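Local coordinates for uncharacterized protein (Nostoc punctiforme, PDB 2R3S) that is probably an S-adenosylmethionine-dependent O-methyltransferase, pairing a helical dimerisation domain with a Rossmann-like methyltransferase domain, at residues A[204-207]-A[208-212]; A[49-53]-A[54-58]; A[8-11]-A[12-16]. All coordinates share one frame; numbering follows the deposited sequence.

Contact 1: A[204-207]-A[208-212]; sequences AKEN and ARIQG. With EDO (1,2-ethanediol), chain G.
Ala-208, Arg-209, Ile-210 and Gln-211 each send the backbone N-H to the carbonyl four residues back, the ladder of an alpha-helix, and the nearly straight bond from Ile-210 N to Glu-206 O (175°) gives way to a bent one from Gln-211 N to Asn-207 O (140°). Between these rungs the side chains lean on the same carbonyls. Ile-210 CG1 lies 3.2 Å from Glu-206 O, and its CD1 runs beside Asn-207 OD1 at 3.8 Å. The amide nitrogen of Asn-207 is used elsewhere, bonded to His-176 O near helix 178-186. Ala-208 is buried, its lone methyl touching Ile-181 of helix 178-186 and Tyr-217 of strand 217-221, and its small size suits the close approach of these elements. Along the outer side Glu-206, with CG anti to the backbone N (chi1 -174°), runs beside Arg-209. Their opposite charges suit a salt bridge, but the modelled spacing is implausibly short and its detail doubtful. Lys-205 turns back to pair with Glu-202. Gly-212 ends the helix: its N bonds to Arg-209 O at 3.1 Å and weakly to Ala-208 O, while a side chain would jam against the preceding carbonyl at its positive phi. Its own O accepts from O2 of an ethanediol, 2.6 Å away. This is a Schellman C-cap, closing the helix of a beta-alpha-beta unit in the Rossmann-like methyltransferase fold.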
ATOM      1  N   ALA A 204      26.169  15.824   6.103  1.00 29.49           N
ATOM      2  CA  ALA A 204      27.186  15.879   5.045  1.00 29.94           C
ATOM      3  C   ALA A 204      28.585  16.054   5.604  1.00 32.02           C
ATOM      4  O   ALA A 204      29.540  15.383   5.172  1.00 33.23           O
ATOM      5  CB  ALA A 204      26.853  17.023   4.043  1.00 25.80           C
ATOM      6  N   LYS A 205      28.713  16.955   6.570  1.00 34.20           N
ATOM      7  CA  LYS A 205      30.009  17.206   7.212  1.00 34.93           C
ATOM      8  C   LYS A 205      30.477  15.980   7.944  1.00 34.79           C
ATOM      9  O   LYS A 205      31.636  15.592   7.849  1.00 32.91           O
ATOM     10  CB  LYS A 205      29.936  18.383   8.197  1.00 35.26           C
ATOM     11  CG  LYS A 205      30.309  19.723   7.593  1.00 42.41           C
ATOM     12  CD  LYS A 205      29.518  20.880   8.213  1.00 48.68           C
ATOM     13  CE  LYS A 205      29.900  21.172   9.646  1.00 55.34           C
ATOM     14  NZ  LYS A 205      28.822  21.985  10.307  1.00 56.88           N
ATOM     15  N   GLU A 206      29.560  15.377   8.689  1.00 34.76           N
ATOM     16  CA  GLU A 206      29.884  14.176   9.421  1.00 34.90           C
ATOM     17  C   GLU A 206      30.319  13.059   8.488  1.00 34.78           C
ATOM     18  O   GLU A 206      31.286  12.342   8.777  1.00 35.30           O
ATOM     19  CB  GLU A 206      28.675  13.756  10.266  1.00 37.76           C
ATOM     20  CG  GLU A 206      28.907  12.568  11.233  1.00 41.01           C
ATOM     21  CD  GLU A 206      30.185  12.683  12.090  1.00 48.11           C
ATOM     22  OE1 GLU A 206      30.702  13.824  12.339  1.00 44.03           O
ATOM     23  OE2 GLU A 206      30.665  11.593  12.502  1.00 47.36           O
ATOM     24  N   ASN A 207      29.629  12.911   7.356  1.00 34.60           N
ATOM     25  CA  ASN A 207      30.030  11.932   6.354  1.00 33.90           C
ATOM     26  C   ASN A 207      31.385  12.252   5.698  1.00 32.50           C
ATOM     27  O   ASN A 207      32.168  11.343   5.435  1.00 33.59           O
ATOM     28  CB  ASN A 207      28.908  11.697   5.305  1.00 34.13           C
ATOM     29  CG  ASN A 207      27.770  10.832   5.850  1.00 32.14           C
ATOM     30  OD1 ASN A 207      27.987   9.947   6.660  1.00 36.14           O
ATOM     31  ND2 ASN A 207      26.560  11.097   5.409  1.00 23.78           N
ATOM     32  N   ALA A 208      31.685  13.529   5.469  1.00 33.61           N
ATOM     33  CA  ALA A 208      33.010  13.918   4.957  1.00 33.71           C
ATOM     34  C   ALA A 208      34.086  13.557   5.970  1.00 35.89           C
ATOM     35  O   ALA A 208      35.137  13.020   5.627  1.00 35.59           O
ATOM     36  CB  ALA A 208      33.049  15.399   4.640  1.00 30.08           C
ATOM     37  N   ARG A 209      33.814  13.877   7.228  1.00 39.25           N
ATOM     38  CA  ARG A 209      34.669  13.465   8.354  1.00 40.35           C
ATOM     39  C   ARG A 209      34.911  11.946   8.338  1.00 39.39           C
ATOM     40  O   ARG A 209      36.045  11.495   8.245  1.00 40.75           O
ATOM     41  CB  ARG A 209      34.002  13.906   9.655  1.00 39.71           C
ATOM     42  CG  ARG A 209      34.924  14.460  10.696  1.00 44.68           C
ATOM     43  CD  ARG A 209      35.278  13.400  11.691  1.00 49.59           C
ATOM     44  NE  ARG A 209      34.116  12.986  12.492  1.00 51.66           N
ATOM     45  CZ  ARG A 209      33.850  11.734  12.884  1.00 53.62           C
ATOM     46  NH1 ARG A 209      34.635  10.710  12.560  1.00 53.54           N
ATOM     47  NH2 ARG A 209      32.767  11.492  13.608  1.00 61.13           N
ATOM     48  N   ILE A 210      33.842  11.156   8.377  1.00 40.78           N
ATOM     49  CA  ILE A 210      33.953   9.687   8.304  1.00 40.33           C
ATOM     50  C   ILE A 210      34.811   9.200   7.099  1.00 41.30           C
ATOM     51  O   ILE A 210      35.561   8.228   7.202  1.00 40.76           O
ATOM     52  CB  ILE A 210      32.533   9.039   8.270  1.00 41.04           C
ATOM     53  CG1 ILE A 210      31.804   9.263   9.590  1.00 40.48           C
ATOM     54  CG2 ILE A 210      32.596   7.543   7.984  1.00 38.77           C
ATOM     55  CD1 ILE A 210      30.292   8.945   9.532  1.00 41.27           C
ATOM     56  N   GLN A 211      34.709   9.871   5.960  1.00 41.04           N
ATOM     57  CA  GLN A 211      35.386   9.420   4.748  1.00 42.79           C
ATOM     58  C   GLN A 211      36.829   9.923   4.575  1.00 42.68           C
ATOM     59  O   GLN A 211      37.520   9.484   3.670  1.00 45.27           O
ATOM     60  CB  GLN A 211      34.556   9.818   3.523  1.00 45.33           C
ATOM     61  CG  GLN A 211      33.217   9.093   3.464  1.00 53.58           C
ATOM     62  CD  GLN A 211      33.399   7.592   3.389  1.00 58.34           C
ATOM     63  OE1 GLN A 211      34.190   7.092   2.566  1.00 60.04           O
ATOM     64  NE2 GLN A 211      32.697   6.861   4.258  1.00 49.80           N
ATOM     65  N   GLY A 212      37.271  10.840   5.430  1.00 40.59           N
ATOM     66  CA  GLY A 212      38.651  11.317   5.417  1.00 38.18           C
ATOM     67  C   GLY A 212      38.907  12.509   4.513  1.00 38.74           C
ATOM     68  O   GLY A 212      40.020  12.691   4.033  1.00 37.98           O
TER
HETATM   69  C1  EDO G 339      41.979   9.926   3.109  1.00 57.03           C
HETATM   70  O1  EDO G 339      41.954   8.572   2.644  1.00 60.58           O
HETATM   71  C2  EDO G 339      41.866   9.886   4.631  1.00 57.34           C
HETATM   72  O2  EDO G 339      41.835  11.196   5.206  1.00 43.49           O

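Contact 2: A[49-53]-A[54-58]; sequences CQTSE and RGMRM
Ser-52 is the N-cap of helix 53-65 and meets its first turn at Arg-54, Gly-55 and Met-56, where the chain turns out of helix 42-49 in what is probably the helix-turn-helix of the dimerisation domain. Arg-54 starts with its CG 4.1 Å from Ser-52 OG, and its guanidinium donates to the carbonyls of Gly-120 and Gly-298 of the second subunit. At Gly-55 the N-H is capped by Ser-52 OG at 3.0 Å; the serine's chi1 of 68° swings the hydroxyl over the helix start, where it also bonds to Val-117 O of the second subunit. Glycine fits because a CB would collide with the capping oxygen. Met-56, a selenomethionine, closes the first turn through N to Ser-52 O, which Thr-51 OG1 grips from the opposite face of the carbonyl plane. The doubly bent chain of Met-56 brings CE 3.3 Å from Thr-51 OG1 and 3.6 Å from Cys-49 CB, and also touches Leu-45 and Val-31. Arg-57 N adds the next rung, 2.8 Å from Glu-53 O, and its guanidinium forms a salt bridge with Asp-299 of the second subunit. Glu-53 OE2 bonds to Ser-42 OG, while its OE1 takes a water that Arg-57 NH2 reaches weakly. Met-58, also selenomethionine, sets CG 3.4 Å above the Arg-57 guanidinium plane and SE 3.7 Å above that of Arg-54, both offset toward the rim.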
ATOM      1  N   CYS A  49      11.740 -11.137  20.068  1.00 30.46           N
ATOM      2  CA  CYS A  49      11.297  -9.786  19.761  1.00 32.07           C
ATOM      3  C   CYS A  49      10.346  -9.202  20.806  1.00 30.40           C
ATOM      4  O   CYS A  49       9.934  -8.068  20.675  1.00 31.22           O
ATOM      5  CB  CYS A  49      10.620  -9.739  18.378  1.00 33.13           C
ATOM      6  SG  CYS A  49      11.645 -10.384  16.994  1.00 36.95           S
ATOM      7  N   GLN A  50       9.985  -9.989  21.812  1.00 31.68           N
ATOM      8  CA  GLN A  50       9.203  -9.508  22.946  1.00 34.29           C
ATOM      9  C   GLN A  50       7.789  -9.077  22.503  1.00 33.53           C
ATOM     10  O   GLN A  50       7.345  -7.963  22.778  1.00 34.35           O
ATOM     11  CB  GLN A  50       9.971  -8.384  23.689  1.00 33.74           C
ATOM     12  CG  GLN A  50      11.318  -8.847  24.365  1.00 35.43           C
ATOM     13  CD  GLN A  50      12.156  -7.662  24.851  1.00 38.27           C
ATOM     14  OE1 GLN A  50      12.313  -6.669  24.141  1.00 60.42           O
ATOM     15  NE2 GLN A  50      12.681  -7.755  26.056  1.00 42.74           N
ATOM     16  N   THR A  51       7.093  -9.982  21.814  1.00 31.55           N
ATOM     17  CA  THR A  51       5.744  -9.712  21.307  1.00 30.63           C
ATOM     18  C   THR A  51       4.833 -10.862  21.773  1.00 29.82           C
ATOM     19  O   THR A  51       5.324 -11.836  22.297  1.00 29.29           O
ATOM     20  CB  THR A  51       5.716  -9.651  19.739  1.00 30.31           C
ATOM     21  OG1 THR A  51       5.900 -10.965  19.203  1.00 29.66           O
ATOM     22  CG2 THR A  51       6.792  -8.756  19.147  1.00 28.30           C
ATOM     23  N   SER A  52       3.524 -10.780  21.543  1.00 30.06           N
ATOM     24  CA  SER A  52       2.656 -11.950  21.715  1.00 29.99           C
ATOM     25  C   SER A  52       3.007 -12.967  20.633  1.00 31.00           C
ATOM     26  O   SER A  52       3.525 -12.595  19.559  1.00 29.47           O
ATOM     27  CB  SER A  52       1.205 -11.560  21.536  1.00 30.83           C
ATOM     28  OG  SER A  52       0.983 -11.208  20.173  1.00 30.68           O
ATOM     29  N   GLU A  53       2.713 -14.237  20.903  1.00 29.98           N
ATOM     30  CA  GLU A  53       2.994 -15.311  19.942  0.50 28.81           C
ATOM     31  C   GLU A  53       2.031 -15.212  18.788  1.00 28.16           C
ATOM     32  O   GLU A  53       2.430 -15.341  17.629  1.00 30.16           O
ATOM     33  CB  GLU A  53       2.873 -16.709  20.564  0.50 28.68           C
ATOM     34  CG  GLU A  53       3.301 -17.887  19.615  0.50 32.74           C
ATOM     35  CD  GLU A  53       2.173 -18.478  18.727  0.50 43.03           C
ATOM     36  OE1 GLU A  53       0.985 -18.411  19.107  0.50 47.00           O
ATOM     37  OE2 GLU A  53       2.480 -19.048  17.652  0.50 39.21           O
ATOM     38  N   ARG A  54       0.756 -14.992  19.094  1.00 26.56           N
ATOM     39  CA  ARG A  54      -0.250 -14.949  18.041  1.00 27.25           C
ATOM     40  C   ARG A  54       0.024 -13.797  17.116  1.00 25.97           C
ATOM     41  O   ARG A  54      -0.156 -13.928  15.919  1.00 28.68           O
ATOM     42  CB  ARG A  54      -1.689 -14.945  18.563  1.00 26.45           C
ATOM     43  CG  ARG A  54      -2.195 -13.665  19.171  1.00 31.74           C
ATOM     44  CD  ARG A  54      -3.492 -13.923  19.935  1.00 26.46           C
ATOM     45  NE  ARG A  54      -4.544 -14.373  19.037  1.00 29.84           N
ATOM     46  CZ  ARG A  54      -5.209 -13.590  18.194  1.00 28.43           C
ATOM     47  NH1 ARG A  54      -4.995 -12.283  18.155  1.00 25.39           N
ATOM     48  NH2 ARG A  54      -6.123 -14.126  17.404  1.00 29.12           N
ATOM     49  N   GLY A  55       0.496 -12.685  17.658  1.00 26.16           N
ATOM     50  CA  GLY A  55       0.851 -11.523  16.836  1.00 29.00           C
ATOM     51  C   GLY A  55       2.019 -11.790  15.916  1.00 27.37           C
ATOM     52  O   GLY A  55       1.954 -11.507  14.727  1.00 26.73           O
HETATM   53  N   MSE A  56       3.088 -12.361  16.480  1.00 27.62           N
HETATM   54  CA  MSE A  56       4.216 -12.792  15.679  1.00 26.83           C
HETATM   55  C   MSE A  56       3.802 -13.789  14.582  1.00 26.87           C
HETATM   56  O   MSE A  56       4.229 -13.663  13.444  1.00 26.79           O
HETATM   57  CB  MSE A  56       5.330 -13.365  16.559  1.00 26.57           C
HETATM   58  CG  MSE A  56       6.605 -13.710  15.788  1.00 28.51           C
HETATM   59 SE   MSE A  56       7.369 -12.136  14.905  0.75 32.35          SE
HETATM   60  CE  MSE A  56       7.853 -11.075  16.512  1.00 26.21           C
ATOM     61  N   ARG A  57       2.938 -14.738  14.913  1.00 25.61           N
ATOM     62  CA  ARG A  57       2.518 -15.761  13.951  1.00 28.08           C
ATOM     63  C   ARG A  57       1.737 -15.156  12.803  1.00 28.58           C
ATOM     64  O   ARG A  57       1.937 -15.530  11.649  1.00 28.88           O
ATOM     65  CB  ARG A  57       1.638 -16.818  14.635  1.00 27.83           C
ATOM     66  CG  ARG A  57       1.122 -17.926  13.722  1.00 26.15           C
ATOM     67  CD  ARG A  57      -0.284 -17.669  13.211  1.00 29.22           C
ATOM     68  NE  ARG A  57      -1.246 -17.597  14.302  1.00 26.82           N
ATOM     69  CZ  ARG A  57      -2.535 -17.314  14.163  1.00 24.80           C
ATOM     70  NH1 ARG A  57      -3.055 -17.062  12.971  1.00 29.57           N
ATOM     71  NH2 ARG A  57      -3.316 -17.285  15.234  1.00 30.68           N
HETATM   72  N   MSE A  58       0.812 -14.254  13.131  1.00 28.44           N
HETATM   73  CA  MSE A  58      -0.024 -13.603  12.115  1.00 27.32           C
HETATM   74  C   MSE A  58       0.814 -12.700  11.210  1.00 28.98           C
HETATM   75  O   MSE A  58       0.660 -12.736   9.986  1.00 29.30           O
HETATM   76  CB  MSE A  58      -1.160 -12.856  12.797  1.00 25.85           C
HETATM   77  CG  MSE A  58      -2.088 -13.825  13.500  1.00 28.65           C
HETATM   78 SE   MSE A  58      -3.073 -13.120  15.008  0.75 28.72          SE
HETATM   79  CE  MSE A  58      -4.854 -13.049  14.162  1.00 23.83           C
TER
HETATM   80  O   HOH W   1      -1.212 -18.464  17.607  1.00 38.05           O

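Contact 3: A[8-11]-A[12-16]; sequences ALFF and NTVNA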
ATOM      1  N   ALA A   8      -9.586  -8.602  -8.840  1.00 27.91           N
ATOM      2  CA  ALA A   8      -8.495  -8.867  -7.909  1.00 28.04           C
ATOM      3  C   ALA A   8      -7.494  -7.729  -7.843  1.00 28.18           C
ATOM      4  O   ALA A   8      -7.038  -7.370  -6.756  1.00 32.95           O
ATOM      5  CB  ALA A   8      -7.798 -10.204  -8.260  1.00 26.89           C
ATOM      6  N   LEU A   9      -7.138  -7.144  -8.985  1.00 28.62           N
ATOM      7  CA  LEU A   9      -6.207  -6.004  -8.977  1.00 29.04           C
ATOM      8  C   LEU A   9      -6.747  -4.882  -8.117  1.00 27.85           C
ATOM      9  O   LEU A   9      -6.043  -4.314  -7.263  1.00 29.62           O
ATOM     10  CB  LEU A   9      -5.915  -5.497 -10.405  1.00 30.62           C
ATOM     11  CG  LEU A   9      -4.873  -4.362 -10.568  1.00 28.35           C
ATOM     12  CD1 LEU A   9      -3.521  -4.683  -9.939  1.00 30.19           C
ATOM     13  CD2 LEU A   9      -4.703  -3.978 -12.037  1.00 29.81           C
ATOM     14  N   PHE A  10      -8.001  -4.536  -8.368  1.00 29.09           N
ATOM     15  CA  PHE A  10      -8.671  -3.500  -7.595  1.00 28.20           C
ATOM     16  C   PHE A  10      -8.536  -3.769  -6.094  1.00 28.39           C
ATOM     17  O   PHE A  10      -8.096  -2.911  -5.362  1.00 29.13           O
ATOM     18  CB  PHE A  10     -10.140  -3.403  -7.964  1.00 27.26           C
ATOM     19  CG  PHE A  10     -10.908  -2.446  -7.109  1.00 27.77           C
ATOM     20  CD1 PHE A  10     -10.520  -1.118  -7.010  1.00 26.61           C
ATOM     21  CD2 PHE A  10     -12.031  -2.854  -6.417  1.00 24.04           C
ATOM     22  CE1 PHE A  10     -11.218  -0.240  -6.229  1.00 26.37           C
ATOM     23  CE2 PHE A  10     -12.740  -1.966  -5.650  1.00 23.84           C
ATOM     24  CZ  PHE A  10     -12.350  -0.665  -5.549  1.00 25.22           C
ATOM     25  N   PHE A  11      -8.915  -4.959  -5.646  1.00 28.66           N
ATOM     26  CA  PHE A  11      -8.977  -5.244  -4.222  1.00 28.81           C
ATOM     27  C   PHE A  11      -7.572  -5.361  -3.631  1.00 30.26           C
ATOM     28  O   PHE A  11      -7.332  -4.896  -2.518  1.00 29.94           O
ATOM     29  CB  PHE A  11      -9.842  -6.483  -3.921  1.00 28.86           C
ATOM     30  CG  PHE A  11     -11.333  -6.249  -4.100  1.00 27.49           C
ATOM     31  CD1 PHE A  11     -12.005  -5.344  -3.315  1.00 28.39           C
ATOM     32  CD2 PHE A  11     -12.051  -6.942  -5.045  1.00 26.54           C
ATOM     33  CE1 PHE A  11     -13.347  -5.126  -3.479  1.00 30.90           C
ATOM     34  CE2 PHE A  11     -13.392  -6.729  -5.199  1.00 31.50           C
ATOM     35  CZ  PHE A  11     -14.041  -5.819  -4.416  1.00 31.84           C
ATOM     36  N   ASN A  12      -6.636  -5.933  -4.375  1.00 31.70           N
ATOM     37  CA  ASN A  12      -5.243  -5.984  -3.891  1.00 35.25           C
ATOM     38  C   ASN A  12      -4.645  -4.605  -3.773  1.00 32.02           C
ATOM     39  O   ASN A  12      -3.887  -4.332  -2.842  1.00 34.77           O
ATOM     40  CB  ASN A  12      -4.360  -6.860  -4.796  1.00 36.64           C
ATOM     41  CG  ASN A  12      -4.821  -8.305  -4.815  1.00 47.26           C
ATOM     42  OD1 ASN A  12      -5.395  -8.807  -3.835  1.00 49.97           O
ATOM     43  ND2 ASN A  12      -4.587  -8.982  -5.937  1.00 57.45           N
ATOM     44  N   THR A  13      -4.998  -3.742  -4.713  1.00 31.74           N
ATOM     45  CA  THR A  13      -4.591  -2.332  -4.682  1.00 30.12           C
ATOM     46  C   THR A  13      -5.254  -1.571  -3.559  1.00 28.93           C
ATOM     47  O   THR A  13      -4.587  -0.879  -2.813  1.00 30.51           O
ATOM     48  CB  THR A  13      -4.834  -1.671  -6.020  1.00 28.55           C
ATOM     49  OG1 THR A  13      -4.175  -2.464  -7.020  1.00 28.40           O
ATOM     50  CG2 THR A  13      -4.252  -0.299  -6.043  1.00 29.34           C
ATOM     51  N   VAL A  14      -6.552  -1.735  -3.378  1.00 30.83           N
ATOM     52  CA  VAL A  14      -7.222  -1.075  -2.253  1.00 28.29           C
ATOM     53  C   VAL A  14      -6.506  -1.417  -0.950  1.00 29.23           C
ATOM     54  O   VAL A  14      -6.213  -0.520  -0.160  1.00 28.79           O
ATOM     55  CB  VAL A  14      -8.736  -1.403  -2.188  1.00 28.72           C
ATOM     56  CG1 VAL A  14      -9.390  -0.844  -0.883  1.00 24.66           C
ATOM     57  CG2 VAL A  14      -9.436  -0.826  -3.411  1.00 29.30           C
ATOM     58  N   ASN A  15      -6.203  -2.704  -0.738  1.00 29.35           N
ATOM     59  CA  ASN A  15      -5.586  -3.186   0.516  1.00 28.34           C
ATOM     60  C   ASN A  15      -4.064  -3.144   0.610  1.00 28.36           C
ATOM     61  O   ASN A  15      -3.496  -3.560   1.629  1.00 24.33           O
ATOM     62  CB  ASN A  15      -6.031  -4.628   0.793  1.00 29.02           C
ATOM     63  CG  ASN A  15      -7.491  -4.729   1.085  1.00 30.60           C
ATOM     64  OD1 ASN A  15      -8.150  -3.748   1.442  1.00 33.64           O
ATOM     65  ND2 ASN A  15      -8.007  -5.911   0.957  1.00 36.84           N
ATOM     66  N   ALA A  16      -3.411  -2.608  -0.422  1.00 30.97           N
ATOM     67  CA  ALA A  16      -1.953  -2.515  -0.494  1.00 28.45           C
ATOM     68  C   ALA A  16      -1.304  -1.813   0.693  1.00 27.32           C
ATOM     69  O   ALA A  16      -0.170  -2.150   1.025  1.00 30.22           O
ATOM     70  CB  ALA A  16      -1.482  -1.844  -1.874  1.00 25.24           C
TER
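Phe-11 and Asn-12, with Val-14 a half-turn on, carry most of this contact within the short helix 8-14. Phe-11 takes part through its backbone: its O receives Asn-15 N at 3.0 Å, while its ring takes Phe-10 CD2 over the centre of one face. Asn-12 folds back over the preceding turn, CG anti to its own carbonyl carbon (chi1 -63°), and sets its carboxamide against Ala-8, with CG 3.1 Å from Ala-8 O and ND2 4.1 Å from Ala-8 CB. That oxygen is bonded by Asn-12 N at 2.8 Å. An alanine here would keep the backbone bond but remove the carboxamide that covers Ala-8 O, probably leaving that carbonyl more open to water. Val-14 is beta-branched, and its CG2 sits over one face of the Phe-10 ring in a CH-pi contact, 3.7 Å from the ring centroid. Thr-13 gives Leu-9 O two donors, OG1 at 2.6 Å and N, arriving from opposite faces of the carbonyl plane, which satisfies the hydroxyl of buried Thr-13. Helix 17-28 follows directly, and the second subunit packs its Leu-86 on Phe-10, and its Gly-67 and Phe-68, between helix 53-65 and strand 69-72, on Leu-9 and Thr-13.

The three contacts follow one another along the chain in the order 3, 2, 1, each a local contact along one continuous stretch. Contacts 2 and 3 share the dimerisation domain, with centres about 26 Å and nearest atoms about 13 Å apart, and both meet the second subunit. Contact 3 meets that partner's own dimerisation domain, whereas contact 2 reaches its methyltransferase domain. Contact 1 stands apart in the methyltransferase domain of this chain, its centre about 40 Å from that of contact 2 and about 44 Å from that of contact 3, touching no other subunit. One ethanediol is bonded at Gly-212 O and another lies about 6 Å from the Asn-12 side chain; both probably come from the crystallisation liquor.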